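Local atomic coordinates of NmrA family protein (Shigella flexneri 2a, PDB entry 3QVO), a protein that is of unknown function but, as a Rossmann-fold member of the NmrA family, probably binds NAD(P). Residues 180-185 with 220-225. Sequence-based numbering, arbitrary orientation.
Sequences DYELTS and GINQPG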
loop_
_atom_site.group_PDB
_atom_site.type_symbol
_atom_site.label_atom_id
_atom_site.label_comp_id
_atom_site.label_asym_id
_atom_site.label_seq_id
_atom_site.Cartn_x
_atom_site.Cartn_y
_atom_site.Cartn_z
ATOM N N ASP A 180 -3.713 -16.318 -3.932
ATOM C CA ASP A 180 -3.759 -16.832 -5.310
ATOM C C ASP A 180 -3.789 -15.643 -6.275
ATOM O O ASP A 180 -4.811 -14.959 -6.422
ATOM C CB ASP A 180 -4.985 -17.748 -5.495
ATOM C CG ASP A 180 -4.981 -18.496 -6.829
ATOM O OD1 ASP A 180 -3.954 -18.465 -7.533
ATOM O OD2 ASP A 180 -6.012 -19.119 -7.187
ATOM N N TYR A 181 -2.658 -15.367 -6.908
ATOM C CA TYR A 181 -2.561 -14.168 -7.711
ATOM C C TYR A 181 -1.524 -14.247 -8.805
ATOM O O TYR A 181 -0.708 -15.181 -8.862
ATOM C CB TYR A 181 -2.320 -12.944 -6.828
ATOM C CG TYR A 181 -0.945 -12.850 -6.206
ATOM C CD1 TYR A 181 0.135 -12.331 -6.910
ATOM C CD2 TYR A 181 -0.733 -13.256 -4.898
ATOM C CE1 TYR A 181 1.390 -12.249 -6.334
ATOM C CE2 TYR A 181 0.522 -13.172 -4.310
ATOM C CZ TYR A 181 1.576 -12.667 -5.030
ATOM O OH TYR A 181 2.812 -12.584 -4.423
ATOM N N GLU A 182 -1.633 -13.262 -9.695
ATOM C CA GLU A 182 -0.730 -13.055 -10.820
ATOM C C GLU A 182 -0.727 -11.559 -11.105
ATOM O O GLU A 182 -1.640 -10.852 -10.698
ATOM C CB GLU A 182 -1.152 -13.868 -12.052
ATOM C CG GLU A 182 -2.484 -13.464 -12.694
ATOM C CD GLU A 182 -2.929 -14.426 -13.799
ATOM O OE1 GLU A 182 -2.145 -15.342 -14.156
ATOM O OE2 GLU A 182 -4.065 -14.268 -14.299
ATOM N N LEU A 183 0.308 -11.104 -11.800
ATOM C CA LEU A 183 0.619 -9.713 -11.934
ATOM C C LEU A 183 0.653 -9.302 -13.382
ATOM O O LEU A 183 1.127 -10.043 -14.230
ATOM C CB LEU A 183 2.013 -9.472 -11.367
ATOM C CG LEU A 183 2.229 -9.919 -9.929
ATOM C CD1 LEU A 183 3.709 -9.791 -9.583
ATOM C CD2 LEU A 183 1.349 -9.080 -9.004
ATOM N N THR A 184 0.193 -8.091 -13.650
ATOM C CA THR A 184 0.175 -7.539 -14.992
ATOM C C THR A 184 0.909 -6.240 -14.910
ATOM O O THR A 184 0.849 -5.560 -13.868
ATOM C CB THR A 184 -1.267 -7.261 -15.466
ATOM O OG1 THR A 184 -2.012 -6.648 -14.407
ATOM C CG2 THR A 184 -1.960 -8.546 -15.889
ATOM N N SER A 185 1.598 -5.870 -15.986
ATOM C CA SER A 185 2.359 -4.627 -15.991
ATOM C C SER A 185 1.485 -3.389 -16.321
ATOM O O SER A 185 0.283 -3.505 -16.670
ATOM C CB SER A 185 3.566 -4.753 -16.925
ATOM O OG SER A 185 3.150 -4.855 -18.269
ATOM N N GLY A 220 -0.730 -4.509 -11.877
ATOM C CA GLY A 220 -2.055 -5.018 -11.561
ATOM C C GLY A 220 -1.944 -6.381 -10.903
ATOM O O GLY A 220 -1.057 -7.175 -11.249
ATOM N N ILE A 221 -2.842 -6.653 -9.953
ATOM C CA ILE A 221 -2.863 -7.918 -9.229
ATOM C C ILE A 221 -4.270 -8.533 -9.352
ATOM O O ILE A 221 -5.256 -7.947 -8.915
ATOM C CB ILE A 221 -2.546 -7.727 -7.710
ATOM C CG1 ILE A 221 -1.391 -6.747 -7.472
ATOM C CG2 ILE A 221 -2.204 -9.070 -7.027
ATOM C CD1 ILE A 221 -1.442 -6.097 -6.047
ATOM N N ASN A 222 -4.355 -9.714 -9.948
ATOM C CA ASN A 222 -5.625 -10.448 -10.004
ATOM C C ASN A 222 -5.487 -11.958 -9.690
ATOM O O ASN A 222 -4.442 -12.550 -9.899
ATOM C CB ASN A 222 -6.265 -10.272 -11.385
ATOM C CG ASN A 222 -5.560 -11.072 -12.449
ATOM O OD1 ASN A 222 -4.595 -10.595 -13.038
ATOM N ND2 ASN A 222 -6.023 -12.311 -12.687
ATOM N N GLN A 223 -6.574 -12.563 -9.218
ATOM C CA GLN A 223 -6.662 -13.998 -9.037
ATOM C C GLN A 223 -6.731 -14.633 -10.430
ATOM O O GLN A 223 -7.399 -14.091 -11.307
ATOM C CB GLN A 223 -7.917 -14.305 -8.213
ATOM C CG GLN A 223 -8.172 -15.753 -7.841
ATOM C CD GLN A 223 -9.291 -15.890 -6.781
ATOM O OE1 GLN A 223 -9.341 -15.135 -5.774
ATOM N NE2 GLN A 223 -10.187 -16.860 -6.998
ATOM N N PRO A 224 -5.995 -15.725 -10.669
ATOM C CA PRO A 224 -6.074 -16.345 -11.983
ATOM C C PRO A 224 -7.424 -16.982 -12.231
ATOM O O PRO A 224 -8.065 -17.447 -11.287
ATOM C CB PRO A 224 -5.000 -17.437 -11.932
ATOM C CG PRO A 224 -4.063 -17.027 -10.859
ATOM C CD PRO A 224 -4.885 -16.264 -9.869
ATOM N N GLY A 225 -7.833 -17.038 -13.497
ATOM C CA GLY A 225 -9.082 -17.723 -13.888
ATOM C C GLY A 225 -10.329 -17.032 -13.345
ATOM O O GLY A 225 -11.236 -17.673 -12.850
HETATM O O HOH W 1 -7.178 -14.066 -4.502
#
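E182 and N222 both hold CG between the backbone N and the carbonyl carbon (chi1 66° and 74°), which lets their side chains meet beside the paired backbones. The two residues form a hydrogen-bonded pair of an antiparallel ladder in the Rossmann-fold sheet. Here the short strand 182-184 lines up on strand 217-222, which runs parallel to strand 164-174 on its other edge. The glutamate chain is extended beyond CG and reaches across to the amide. N222 ND2 donates to E182 OE2 at 3.2 Å, on the anti lone pair of the carboxylate. The two flat groups are turned 62° apart. The same ND2 also donates to Q223 O at 2.6 Å, from above that carbonyl plane. ND2 thus has two acceptors, the second poorly oriented. N222 OD1 is buried without a polar partner and lies 3.6 Å from E182 CG.

Backbone bonds join E182 to N222 and T184 to G220, each in both directions. T184 OG1 sits over G220, 3.3 Å from its CA, where a glycine leaves room for it. On the opposite face, L183 CD2 touches I221 CG1. Just before the strand, Y181 CB touches I221 CG2. L203 of helix 197-209 packs on all three of these side chains. Past the ladder, a water donates to both D180 O and Q223 OE1. Nearby, P224 CD lies 3.3 Å from D180 OD1.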